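Local coordinates for protein methylocystis parvus OBBP MbnE (Methylocystis parvus OBBP, PDB 5ICQ) that probably binds methanobactin, a copper-chelating natural product, in the periplasm as the solute-binding component of its transport machinery, at residues A[75-80]-A[86-91]; A[129-134]-A[143-148]; A[434-437]-A[442-445]; A[454-459]-A[475-480]; A[576-581]-A[596-601]. All coordinates share one frame; numbering follows the deposited sequence.

Contact 1: residues A[75-80]-A[86-91]; sequences DSLNPF and TAAQGL
Asp75 and Thr86 hold each other through main chain and side chain together. With Asp75 CG lodged between its backbone N and carbonyl carbon (chi1 56°), OD1 is placed to accept from Thr86 N at 2.7 Å, on its syn side and slightly out of the carboxylate plane. Asp75 N donates to Thr86 O over an equal 2.7 Å, and Ser76 N adds a weak bond to the same oxygen. One step on, Ala88 N donates to Ser76 O at 2.9 Å, and Ala87 CA brings a C-H contact to that carbonyl. Ser76 and Ala87 thus form a single isolated beta bridge inside the long loop between strands 65-71 and 100-103, where neither segment becomes a regular strand. The segment 75-80 is shaped by two successive side-chain turns: Ser76 OG, anti to its backbone N (chi1 -178°), accepts from Asn78 N in an ST turn, and Asn78 OD1 accepts from Phe80 N in an Asx turn, the donor standing above the amide plane. Beyond the bridge the contact is apolar. Leu77 CD2 meets Ala88 CB at 3.8 Å, while Leu91 CD1 presses on Leu77 O at 3.2 Å and reaches Pro79 CD, the Leu91 and Pro79 side chains crossing at about a right angle. Leu238 of strand 237-242 backs Leu77, Ala88 and Leu91. Ala87 CB fits against Pro79 CA at 3.8 Å, and Pro79 CG covers a face of the Phe80 ring.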
# COMPACT_ATOMS: atom_id res chain seq x y z
N ASP A 75 9.75 19.04 6.72
CA ASP A 75 10.89 19.72 7.34
C ASP A 75 12.20 18.95 7.17
O ASP A 75 13.17 19.26 7.88
CB ASP A 75 10.63 19.95 8.83
CG ASP A 75 10.31 18.66 9.57
OD1 ASP A 75 10.42 17.59 8.96
OD2 ASP A 75 9.95 18.73 10.76
N SER A 76 12.26 17.98 6.26
CA SER A 76 13.46 17.17 6.10
C SER A 76 13.55 16.68 4.67
O SER A 76 12.53 16.47 4.01
CB SER A 76 13.45 15.97 7.05
OG SER A 76 14.64 15.21 6.92
N LEU A 77 14.78 16.51 4.19
CA LEU A 77 15.03 15.91 2.89
C LEU A 77 15.60 14.50 3.02
O LEU A 77 16.23 14.00 2.08
CB LEU A 77 15.95 16.80 2.06
CG LEU A 77 15.39 18.20 1.82
CD1 LEU A 77 16.33 19.05 0.96
CD2 LEU A 77 14.01 18.11 1.18
N ASN A 78 15.39 13.85 4.17
CA ASN A 78 15.86 12.48 4.40
C ASN A 78 14.65 11.57 4.52
O ASN A 78 13.99 11.56 5.57
CB ASN A 78 16.73 12.39 5.66
CG ASN A 78 17.33 11.00 5.86
OD1 ASN A 78 17.02 10.06 5.14
ND2 ASN A 78 18.20 10.87 6.88
N PRO A 79 14.31 10.81 3.48
CA PRO A 79 13.15 9.92 3.56
C PRO A 79 13.43 8.58 4.23
O PRO A 79 12.52 7.75 4.29
CB PRO A 79 12.78 9.71 2.08
CG PRO A 79 14.08 9.87 1.35
CD PRO A 79 14.90 10.87 2.13
N PHE A 80 14.65 8.34 4.71
CA PHE A 80 15.03 7.00 5.13
C PHE A 80 15.24 6.86 6.63
O PHE A 80 15.47 5.74 7.09
CB PHE A 80 16.31 6.56 4.41
CG PHE A 80 16.25 6.71 2.93
CD1 PHE A 80 15.26 6.06 2.20
CD2 PHE A 80 17.17 7.49 2.25
CE1 PHE A 80 15.19 6.20 0.82
CE2 PHE A 80 17.12 7.62 0.88
CZ PHE A 80 16.13 6.99 0.17
N THR A 86 9.38 15.09 9.10
CA THR A 86 8.46 14.95 7.96
C THR A 86 9.18 15.20 6.63
O THR A 86 9.45 16.35 6.27
CB THR A 86 7.28 15.93 8.07
OG1 THR A 86 6.64 15.76 9.34
CG2 THR A 86 6.29 15.68 6.97
N ALA A 87 9.51 14.12 5.92
CA ALA A 87 10.36 14.25 4.74
C ALA A 87 9.54 14.68 3.53
O ALA A 87 8.39 14.27 3.37
CB ALA A 87 11.07 12.93 4.44
N ALA A 88 10.14 15.52 2.70
CA ALA A 88 9.54 15.89 1.43
C ALA A 88 9.38 14.66 0.54
O ALA A 88 10.17 13.72 0.62
CB ALA A 88 10.41 16.93 0.72
N GLN A 89 8.35 14.67 -0.29
CA GLN A 89 8.19 13.62 -1.28
C GLN A 89 8.98 13.99 -2.53
O GLN A 89 9.50 15.09 -2.66
CB GLN A 89 6.72 13.39 -1.61
CG GLN A 89 5.95 12.73 -0.50
CD GLN A 89 4.45 12.80 -0.75
OE1 GLN A 89 3.73 13.54 -0.08
NE2 GLN A 89 3.98 12.04 -1.72
N GLY A 90 9.07 13.04 -3.46
CA GLY A 90 9.77 13.29 -4.70
C GLY A 90 11.26 13.00 -4.67
O GLY A 90 11.93 13.23 -5.68
N LEU A 91 11.80 12.50 -3.55
CA LEU A 91 13.24 12.27 -3.50
C LEU A 91 13.62 10.86 -3.92
O LEU A 91 14.65 10.66 -4.57
CB LEU A 91 13.76 12.53 -2.08
CG LEU A 91 13.62 13.98 -1.63
CD1 LEU A 91 13.84 14.09 -0.10
CD2 LEU A 91 14.58 14.86 -2.38

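Contact 2: residues A[129-134]-A[143-148]; sequences FHLDPR and ITAEDV
Leu131 lays its CD1 methyl over one face of the flat peptide joining Thr144 to Ala145, 3.5 Å from Thr144 C and 3.4 Å from Ala145 N. The other notable flat pair lies within 129-134. There the Asp132 carboxylate meets the edge of the Arg134 guanidinium side-on: OD1 takes NE at 2.9 Å in the guanidinium plane, while OD2 takes NH2 at 2.7 Å from a tilted position. Asp132 OD1 also accepts from Arg134 N, closing an Asx turn just past strand 126-131. Leu131 CG stands beside its backbone N (chi1 -51°), and CD1 extends toward the start of helix 145-158, where it also touches Ala145 CB and, at 4.2 Å, Val148 CG2. Val181 of the adjoining strand 180-184 packs on Ala145 and Val148. The helix start is closed by a capping box: Asp147 OD2 accepts from Thr144 N at 3.0 Å through its anti lone pair, and Thr144 OG1 receives a weak bond from Glu146 N. A single water donates to both Asp132 O and Ile143 O. Strand end and helix start thus satisfy many of their polar groups locally; the direct touch between them is left to the CD1 methyl of Leu131, with one water as an indirect polar link.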
# COMPACT_ATOMS: atom_id res chain seq x y z
N PHE A 129 25.30 -8.74 -6.41
CA PHE A 129 24.98 -7.68 -7.36
C PHE A 129 26.26 -7.26 -8.07
O PHE A 129 27.27 -6.98 -7.42
CB PHE A 129 24.37 -6.48 -6.64
CG PHE A 129 23.05 -6.79 -5.99
CD1 PHE A 129 21.87 -6.70 -6.72
CD2 PHE A 129 22.99 -7.17 -4.66
CE1 PHE A 129 20.64 -6.99 -6.12
CE2 PHE A 129 21.77 -7.46 -4.06
CZ PHE A 129 20.59 -7.37 -4.79
N HIS A 130 26.21 -7.24 -9.40
CA HIS A 130 27.30 -6.71 -10.22
C HIS A 130 26.97 -5.26 -10.56
O HIS A 130 26.03 -5.00 -11.31
CB HIS A 130 27.47 -7.53 -11.50
CG HIS A 130 28.03 -8.89 -11.29
ND1 HIS A 130 27.34 -9.89 -10.63
CD2 HIS A 130 29.21 -9.44 -11.66
CE1 HIS A 130 28.07 -10.98 -10.60
NE2 HIS A 130 29.21 -10.74 -11.23
N LEU A 131 27.77 -4.33 -10.04
CA LEU A 131 27.48 -2.91 -10.21
C LEU A 131 27.87 -2.42 -11.60
O LEU A 131 28.88 -2.85 -12.16
CB LEU A 131 28.20 -2.08 -9.15
CG LEU A 131 28.01 -2.55 -7.71
CD1 LEU A 131 28.75 -1.64 -6.75
CD2 LEU A 131 26.54 -2.61 -7.38
N ASP A 132 27.08 -1.49 -12.13
CA ASP A 132 27.36 -0.91 -13.45
C ASP A 132 28.52 0.07 -13.32
O ASP A 132 28.41 1.05 -12.57
CB ASP A 132 26.12 -0.18 -13.98
CG ASP A 132 26.22 0.14 -15.47
OD1 ASP A 132 27.32 0.52 -15.94
OD2 ASP A 132 25.20 0.00 -16.17
N PRO A 133 29.64 -0.14 -14.03
CA PRO A 133 30.77 0.79 -13.90
C PRO A 133 30.48 2.19 -14.42
O PRO A 133 31.26 3.11 -14.14
CB PRO A 133 31.88 0.10 -14.73
CG PRO A 133 31.14 -0.74 -15.72
CD PRO A 133 29.89 -1.21 -15.01
N ARG A 134 29.38 2.39 -15.14
CA ARG A 134 28.97 3.73 -15.56
C ARG A 134 28.36 4.55 -14.43
O ARG A 134 28.26 5.77 -14.55
CB ARG A 134 27.96 3.64 -16.71
CG ARG A 134 28.45 2.92 -17.96
CD ARG A 134 27.28 2.66 -18.93
NE ARG A 134 26.49 1.48 -18.56
CZ ARG A 134 25.47 1.00 -19.26
NH1 ARG A 134 25.10 1.58 -20.40
NH2 ARG A 134 24.83 -0.08 -18.84
N ILE A 143 30.00 5.24 -8.19
CA ILE A 143 29.42 4.36 -7.19
C ILE A 143 30.23 3.07 -7.14
O ILE A 143 30.50 2.45 -8.18
CB ILE A 143 27.94 4.07 -7.53
CG1 ILE A 143 27.17 5.38 -7.67
CG2 ILE A 143 27.33 3.15 -6.47
CD1 ILE A 143 25.65 5.20 -7.92
N THR A 144 30.61 2.64 -5.93
CA THR A 144 31.34 1.38 -5.78
C THR A 144 30.67 0.51 -4.71
O THR A 144 29.75 0.95 -4.01
CB THR A 144 32.81 1.60 -5.41
OG1 THR A 144 32.90 2.15 -4.10
CG2 THR A 144 33.48 2.55 -6.41
N ALA A 145 31.16 -0.73 -4.59
CA ALA A 145 30.63 -1.63 -3.57
C ALA A 145 30.75 -1.02 -2.17
O ALA A 145 29.90 -1.30 -1.31
CB ALA A 145 31.36 -2.97 -3.63
N GLU A 146 31.77 -0.19 -1.95
CA GLU A 146 31.92 0.48 -0.66
C GLU A 146 30.69 1.33 -0.32
O GLU A 146 30.28 1.39 0.84
CB GLU A 146 33.19 1.34 -0.69
CG GLU A 146 33.50 2.12 0.60
CD GLU A 146 34.73 3.03 0.47
OE1 GLU A 146 34.98 3.57 -0.63
OE2 GLU A 146 35.45 3.20 1.48
N ASP A 147 30.08 1.99 -1.32
CA ASP A 147 28.87 2.77 -1.06
C ASP A 147 27.69 1.87 -0.71
O ASP A 147 26.86 2.23 0.14
CB ASP A 147 28.50 3.65 -2.26
CG ASP A 147 29.56 4.68 -2.57
OD1 ASP A 147 29.77 5.56 -1.72
OD2 ASP A 147 30.18 4.60 -3.66
N VAL A 148 27.57 0.72 -1.38
CA VAL A 148 26.46 -0.19 -1.10
C VAL A 148 26.58 -0.76 0.31
O VAL A 148 25.58 -0.84 1.04
CB VAL A 148 26.40 -1.31 -2.15
CG1 VAL A 148 25.25 -2.28 -1.84
CG2 VAL A 148 26.25 -0.72 -3.55
O HOH W 1 29.47 1.05 -9.99

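Contact 3: residues A[434-437]-A[442-445]; sequences GDRL and EPFS
Leu437 O accepts from Phe444 N at 2.7 Å, with an angle of 148° at the hydrogen, and this is the shortest polar link between the two segments. The same oxygen takes a C-H contact from Pro443 CA at 3.4 Å, so two successive residues of 442-445 converge on one carbonyl. The side chains of Leu437 and Phe444 run alongside each other in the same direction. Both have CG anti to the backbone N (chi1 -174° in Leu437, -160° in Phe444), and Leu437 CD2 comes to 4.0 Å from Phe444 CB, meeting the ring only obliquely. Residues Leu437 and Phe444 belong to a beta hairpin, in which strand 437-439 turns back antiparallel onto strand 442-450 within the larger mixed sheet. Val471 touches both side chains, and the Phe444 ring packs edge-to-face with Phe342. Away from this buried pair the contact is more open to solvent. Arg436 and Pro443 lie side by side, the aliphatic CD of the arginine 3.9 Å from Pro443 CB. The Arg436 chain bends further out, and one face of its guanidinium covers Asp435 CG. The salt bridge between Arg436 NH2 and Asp435 OD1, 3.0 Å long, therefore rests on charge alone, the oxygen lying well out of the guanidinium plane. Both residues also touch a neighbouring molecule in the crystal, which may influence their poses.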
# COMPACT_ATOMS: atom_id res chain seq x y z
N GLY A 434 -36.69 -8.73 25.65
CA GLY A 434 -37.73 -7.75 25.41
C GLY A 434 -37.40 -6.94 24.19
O GLY A 434 -37.74 -7.33 23.04
N ASP A 435 -36.73 -5.81 24.37
CA ASP A 435 -36.19 -5.02 23.28
C ASP A 435 -34.68 -5.16 23.16
O ASP A 435 -34.05 -4.36 22.46
CB ASP A 435 -36.56 -3.55 23.49
CG ASP A 435 -36.06 -3.02 24.81
OD1 ASP A 435 -36.57 -3.45 25.86
OD2 ASP A 435 -35.13 -2.19 24.80
N ARG A 436 -34.08 -6.13 23.84
CA ARG A 436 -32.63 -6.21 23.95
C ARG A 436 -32.12 -7.59 23.58
O ARG A 436 -32.67 -8.61 24.01
CB ARG A 436 -32.16 -5.87 25.37
CG ARG A 436 -32.44 -4.45 25.81
CD ARG A 436 -32.30 -4.32 27.32
NE ARG A 436 -33.46 -3.65 27.91
CZ ARG A 436 -34.64 -4.23 28.12
NH1 ARG A 436 -34.83 -5.50 27.77
NH2 ARG A 436 -35.63 -3.54 28.67
N LEU A 437 -31.04 -7.61 22.79
CA LEU A 437 -30.29 -8.84 22.58
C LEU A 437 -29.54 -9.22 23.85
O LEU A 437 -28.81 -8.40 24.41
CB LEU A 437 -29.30 -8.65 21.43
CG LEU A 437 -28.57 -9.93 21.04
CD1 LEU A 437 -29.51 -10.81 20.23
CD2 LEU A 437 -27.29 -9.60 20.25
N GLU A 442 -26.99 -10.85 30.07
CA GLU A 442 -26.87 -9.40 30.10
C GLU A 442 -27.19 -8.81 28.74
O GLU A 442 -26.93 -9.44 27.71
CB GLU A 442 -25.46 -8.97 30.52
CG GLU A 442 -25.05 -9.41 31.92
CD GLU A 442 -25.72 -8.59 33.00
OE1 GLU A 442 -26.24 -9.19 33.97
OE2 GLU A 442 -25.73 -7.34 32.89
N PRO A 443 -27.72 -7.59 28.69
CA PRO A 443 -27.99 -6.95 27.39
C PRO A 443 -26.69 -6.69 26.64
O PRO A 443 -25.67 -6.36 27.24
CB PRO A 443 -28.69 -5.64 27.77
CG PRO A 443 -29.05 -5.77 29.23
CD PRO A 443 -28.04 -6.70 29.82
N PHE A 444 -26.73 -6.87 25.32
CA PHE A 444 -25.52 -6.73 24.53
C PHE A 444 -25.27 -5.25 24.25
O PHE A 444 -26.15 -4.56 23.71
CB PHE A 444 -25.60 -7.52 23.22
CG PHE A 444 -24.25 -7.80 22.61
CD1 PHE A 444 -23.51 -6.79 22.01
CD2 PHE A 444 -23.71 -9.08 22.67
CE1 PHE A 444 -22.26 -7.04 21.46
CE2 PHE A 444 -22.45 -9.34 22.13
CZ PHE A 444 -21.73 -8.32 21.52
N SER A 445 -24.10 -4.75 24.63
CA SER A 445 -23.75 -3.38 24.29
C SER A 445 -22.24 -3.25 24.13
O SER A 445 -21.47 -3.99 24.74
CB SER A 445 -24.27 -2.38 25.33
OG SER A 445 -23.48 -2.38 26.49

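Contact 4: residues A[454-459]-A[475-480]; sequences DQERLA and VRLVDE
Val475 opens the strand side of the contact, its two methyls set against helix 453-467. Because CG1 is anti to the backbone N (chi1 177°), it meets Ala459 CB at 3.7 Å and the stem of Glu456, at CG, at 3.9 Å. CG2 rests on the Ala459 carbonyl, 3.7 Å from Ala459 O. With both methyls gone, as in an alanine at this position, a gap would probably open against Ala459 CB and the Glu456 stem would probably lose its apolar neighbour. The main chain of Val475 adds a polar link: a water donates to Val475 O at 2.9 Å and to Glu456 OE1 at 2.7 Å, tying the carboxylate to the strand. Next, Arg476 points away from the helix but returns a weak bond from NH1 to that same carbonyl, and its backbone pairs with strand 442-450. Leu477 faces the helix again, its CB 4.2 Å from Glu456 OE1 at the more exposed end. Asp479 then serves as N-cap of helix 480-489, with OD1 accepting from Gln482 N. Helix 454-459 and strand 475-477 run antiparallel (175°), their axes 8.7 Å apart, as expected of the beta-alpha-beta crossover in which helix 453-467 connects the parallel neighbours 442-450 and 472-477.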
# COMPACT_ATOMS: atom_id res chain seq x y z
N ASP A 454 -15.95 11.85 9.77
CA ASP A 454 -16.35 10.88 8.75
C ASP A 454 -16.54 9.50 9.37
O ASP A 454 -17.55 8.83 9.12
CB ASP A 454 -15.31 10.85 7.62
CG ASP A 454 -15.76 10.00 6.43
OD1 ASP A 454 -16.96 10.05 6.09
OD2 ASP A 454 -14.92 9.29 5.84
N GLN A 455 -15.58 9.05 10.19
CA GLN A 455 -15.74 7.78 10.89
C GLN A 455 -16.96 7.80 11.81
O GLN A 455 -17.68 6.80 11.91
CB GLN A 455 -14.50 7.46 11.71
CG GLN A 455 -13.30 7.03 10.85
CD GLN A 455 -12.20 6.41 11.70
OE1 GLN A 455 -12.32 6.35 12.92
NE2 GLN A 455 -11.14 5.94 11.05
N GLU A 456 -17.17 8.91 12.52
CA GLU A 456 -18.29 8.98 13.45
C GLU A 456 -19.62 8.82 12.72
O GLU A 456 -20.52 8.11 13.20
CB GLU A 456 -18.25 10.30 14.23
CG GLU A 456 -19.36 10.38 15.29
CD GLU A 456 -19.34 11.67 16.10
OE1 GLU A 456 -19.66 11.63 17.32
OE2 GLU A 456 -19.00 12.72 15.54
N ARG A 457 -19.76 9.43 11.54
CA ARG A 457 -21.02 9.28 10.81
C ARG A 457 -21.23 7.84 10.34
O ARG A 457 -22.35 7.33 10.40
CB ARG A 457 -21.06 10.21 9.59
CG ARG A 457 -21.00 11.67 9.93
CD ARG A 457 -21.20 12.50 8.69
NE ARG A 457 -20.20 13.55 8.57
CZ ARG A 457 -20.10 14.59 9.39
NH1 ARG A 457 -20.94 14.73 10.41
NH2 ARG A 457 -19.15 15.48 9.19
N LEU A 458 -20.16 7.20 9.86
CA LEU A 458 -20.27 5.78 9.50
C LEU A 458 -20.68 4.94 10.69
O LEU A 458 -21.52 4.04 10.58
CB LEU A 458 -18.93 5.29 8.94
CG LEU A 458 -18.44 5.82 7.60
CD1 LEU A 458 -17.07 5.22 7.25
CD2 LEU A 458 -19.47 5.46 6.53
N ALA A 459 -20.07 5.20 11.85
CA ALA A 459 -20.36 4.38 13.02
C ALA A 459 -21.76 4.63 13.55
O ALA A 459 -22.43 3.70 14.03
CB ALA A 459 -19.31 4.66 14.11
N VAL A 475 -21.09 5.32 20.17
CA VAL A 475 -20.07 5.82 19.24
C VAL A 475 -19.34 6.95 19.95
O VAL A 475 -19.95 7.96 20.32
CB VAL A 475 -20.69 6.31 17.92
CG1 VAL A 475 -19.62 6.90 16.98
CG2 VAL A 475 -21.43 5.16 17.23
N ARG A 476 -18.03 6.78 20.18
CA ARG A 476 -17.28 7.80 20.91
C ARG A 476 -16.09 8.29 20.10
O ARG A 476 -15.18 7.52 19.77
CB ARG A 476 -16.82 7.29 22.28
CG ARG A 476 -17.99 6.92 23.21
CD ARG A 476 -19.11 7.98 23.25
NE ARG A 476 -20.28 7.51 24.01
CZ ARG A 476 -21.56 7.72 23.70
NH1 ARG A 476 -21.89 8.41 22.60
NH2 ARG A 476 -22.51 7.22 24.47
N LEU A 477 -16.11 9.58 19.79
CA LEU A 477 -15.02 10.26 19.11
C LEU A 477 -13.97 10.64 20.15
O LEU A 477 -14.29 11.33 21.12
CB LEU A 477 -15.57 11.51 18.41
CG LEU A 477 -14.58 12.51 17.83
CD1 LEU A 477 -13.92 11.87 16.66
CD2 LEU A 477 -15.31 13.79 17.42
N VAL A 478 -12.74 10.18 19.98
CA VAL A 478 -11.71 10.45 20.98
C VAL A 478 -10.58 11.24 20.32
O VAL A 478 -10.36 11.13 19.11
CB VAL A 478 -11.18 9.16 21.64
CG1 VAL A 478 -12.33 8.36 22.24
CG2 VAL A 478 -10.46 8.31 20.64
N ASP A 479 -9.89 12.05 21.12
CA ASP A 479 -8.85 12.89 20.55
C ASP A 479 -7.67 12.04 20.08
O ASP A 479 -7.54 10.87 20.42
CB ASP A 479 -8.39 13.96 21.55
CG ASP A 479 -7.72 13.39 22.80
OD1 ASP A 479 -6.80 12.55 22.70
OD2 ASP A 479 -8.10 13.81 23.91
N GLU A 480 -6.79 12.68 19.30
CA GLU A 480 -5.69 11.99 18.63
C GLU A 480 -4.82 11.20 19.60
O GLU A 480 -4.42 10.07 19.31
CB GLU A 480 -4.84 13.03 17.88
CG GLU A 480 -3.45 12.55 17.48
CD GLU A 480 -2.56 13.69 16.99
OE1 GLU A 480 -2.61 14.01 15.78
OE2 GLU A 480 -1.82 14.27 17.80
O HOH W 2 -21.34 10.00 18.72

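Contact 5: residues A[576-581]-A[596-601]; sequences QWIAHS and PIFGPT
Gln576 stretches out fully, CG anti to the backbone N (chi1 -174°) and the chain extended beyond it, which carries its amide to the loop 596-601. There OE1 accepts from Ile597 N at 2.8 Å, in the amide plane and on a lone pair, with a nearly straight N-H (164°). Ile597 CG1, beside its own backbone N, packs 3.5 Å from the same OE1. The amide nitrogen is used as well: NE2 donates to a water at 2.8 Å, which donates on to Phe598 O, and NE2 also bonds Asp287. Pro596, preceded by a cis peptide, sets its CB 3.7 Å from Gln576 NE2. Strand 576-581 is the middle of a three-stranded antiparallel sheet, flanked by 285-288 and 308-313, and the loop crosses the side of it that bears Gln576 and Ile578. A leucine in place of Gln576 would probably leave Ile597 N without its acceptor and the bridging water and Asp287 without their donor. Further along, Ile578 CD1 comes to the edge of the Phe598 ring, 4.5 Å from Phe598 CE2. Ile597 CG2 lies over the centre of one face of that ring, 3.9 Å above it, and Trp605 meets Phe598 edge-to-face.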
# COMPACT_ATOMS: atom_id res chain seq x y z
N GLN A 576 -9.19 5.49 -9.86
CA GLN A 576 -8.48 6.66 -9.37
C GLN A 576 -8.98 7.90 -10.10
O GLN A 576 -9.06 7.92 -11.33
CB GLN A 576 -6.97 6.49 -9.57
CG GLN A 576 -6.17 7.63 -8.95
CD GLN A 576 -4.67 7.37 -8.98
OE1 GLN A 576 -4.23 6.21 -8.92
NE2 GLN A 576 -3.90 8.43 -9.08
N TRP A 577 -9.34 8.94 -9.33
CA TRP A 577 -9.89 10.18 -9.87
C TRP A 577 -8.76 11.20 -9.96
O TRP A 577 -8.15 11.54 -8.94
CB TRP A 577 -11.02 10.70 -8.98
CG TRP A 577 -12.07 9.66 -8.68
CD1 TRP A 577 -12.41 8.58 -9.47
CD2 TRP A 577 -12.88 9.57 -7.50
NE1 TRP A 577 -13.39 7.84 -8.85
CE2 TRP A 577 -13.69 8.42 -7.64
CE3 TRP A 577 -13.00 10.35 -6.35
CZ2 TRP A 577 -14.62 8.04 -6.67
CZ3 TRP A 577 -13.92 9.97 -5.38
CH2 TRP A 577 -14.72 8.82 -5.55
N ILE A 578 -8.46 11.66 -11.18
CA ILE A 578 -7.38 12.62 -11.37
C ILE A 578 -7.86 13.79 -12.22
O ILE A 578 -8.87 13.72 -12.92
CB ILE A 578 -6.12 11.98 -12.01
CG1 ILE A 578 -6.37 11.69 -13.49
CG2 ILE A 578 -5.72 10.70 -11.27
CD1 ILE A 578 -5.09 11.26 -14.26
N ALA A 579 -7.12 14.89 -12.15
CA ALA A 579 -7.32 16.03 -13.03
C ALA A 579 -5.97 16.63 -13.35
O ALA A 579 -5.04 16.53 -12.54
CB ALA A 579 -8.25 17.09 -12.42
N HIS A 580 -5.85 17.24 -14.52
CA HIS A 580 -4.55 17.73 -14.94
C HIS A 580 -4.69 18.78 -16.03
O HIS A 580 -5.68 18.82 -16.76
CB HIS A 580 -3.67 16.57 -15.45
CG HIS A 580 -4.28 15.84 -16.60
ND1 HIS A 580 -4.13 16.24 -17.91
CD2 HIS A 580 -5.05 14.72 -16.64
CE1 HIS A 580 -4.78 15.41 -18.70
NE2 HIS A 580 -5.35 14.48 -17.96
N SER A 581 -3.68 19.64 -16.12
CA SER A 581 -3.55 20.53 -17.27
C SER A 581 -3.44 19.71 -18.55
O SER A 581 -2.84 18.63 -18.57
CB SER A 581 -2.32 21.42 -17.11
OG SER A 581 -2.01 22.07 -18.33
N PRO A 596 -0.88 4.99 -5.76
CA PRO A 596 -1.54 5.60 -6.92
C PRO A 596 -0.91 5.13 -8.22
O PRO A 596 0.22 4.64 -8.20
CB PRO A 596 -1.31 7.10 -6.72
CG PRO A 596 -1.00 7.26 -5.26
CD PRO A 596 -0.30 6.00 -4.85
N ILE A 597 -1.63 5.28 -9.33
CA ILE A 597 -1.13 4.75 -10.59
C ILE A 597 0.13 5.49 -11.03
O ILE A 597 1.05 4.88 -11.60
CB ILE A 597 -2.23 4.81 -11.66
CG1 ILE A 597 -3.36 3.84 -11.30
CG2 ILE A 597 -1.66 4.45 -13.04
CD1 ILE A 597 -4.62 3.98 -12.17
N PHE A 598 0.21 6.79 -10.78
CA PHE A 598 1.40 7.56 -11.11
C PHE A 598 2.09 8.07 -9.85
O PHE A 598 1.44 8.38 -8.85
CB PHE A 598 1.05 8.74 -12.03
CG PHE A 598 0.28 8.33 -13.25
CD1 PHE A 598 0.88 7.54 -14.22
CD2 PHE A 598 -1.03 8.71 -13.41
CE1 PHE A 598 0.18 7.14 -15.35
CE2 PHE A 598 -1.75 8.31 -14.53
CZ PHE A 598 -1.15 7.53 -15.50
N GLY A 599 3.41 8.17 -9.90
CA GLY A 599 4.18 8.70 -8.80
C GLY A 599 3.86 10.16 -8.57
O GLY A 599 3.24 10.82 -9.42
N PRO A 600 4.29 10.72 -7.43
CA PRO A 600 3.95 12.12 -7.14
C PRO A 600 4.54 13.11 -8.12
O PRO A 600 3.98 14.20 -8.30
CB PRO A 600 4.51 12.33 -5.72
CG PRO A 600 5.60 11.30 -5.60
CD PRO A 600 5.11 10.11 -6.37
N THR A 601 5.65 12.77 -8.80
CA THR A 601 6.25 13.69 -9.76
C THR A 601 6.06 13.23 -11.21
O THR A 601 6.73 13.77 -12.10
CB THR A 601 7.74 13.87 -9.46
OG1 THR A 601 8.41 12.62 -9.62
CG2 THR A 601 7.93 14.38 -8.03
O HOH W 3 -1.19 9.09 -9.46

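In the fold
Contact 2 is the most buried of the five, and its direct touch is almost wholly apolar; the others mix buried and exposed residues. Contacts 3 and 4 share the sheet containing strands 442-450 and 472-477: the first forms part of a hairpin in it, the centre of the contact lying about 40 Å from the centre of the chain, and the second packs a helix onto it. Contacts 1 and 5 are the two nearest that centre and touch each other, Gly90 against Thr601, so two loops distant in sequence meet. Contact 1 combines backbone bonds with one carboxylate bond, and contact 5 depends on a glutamine amide and a water, whereas contact 3 relies on a backbone bond and contacts 2 and 4 on apolar packing plus one water each.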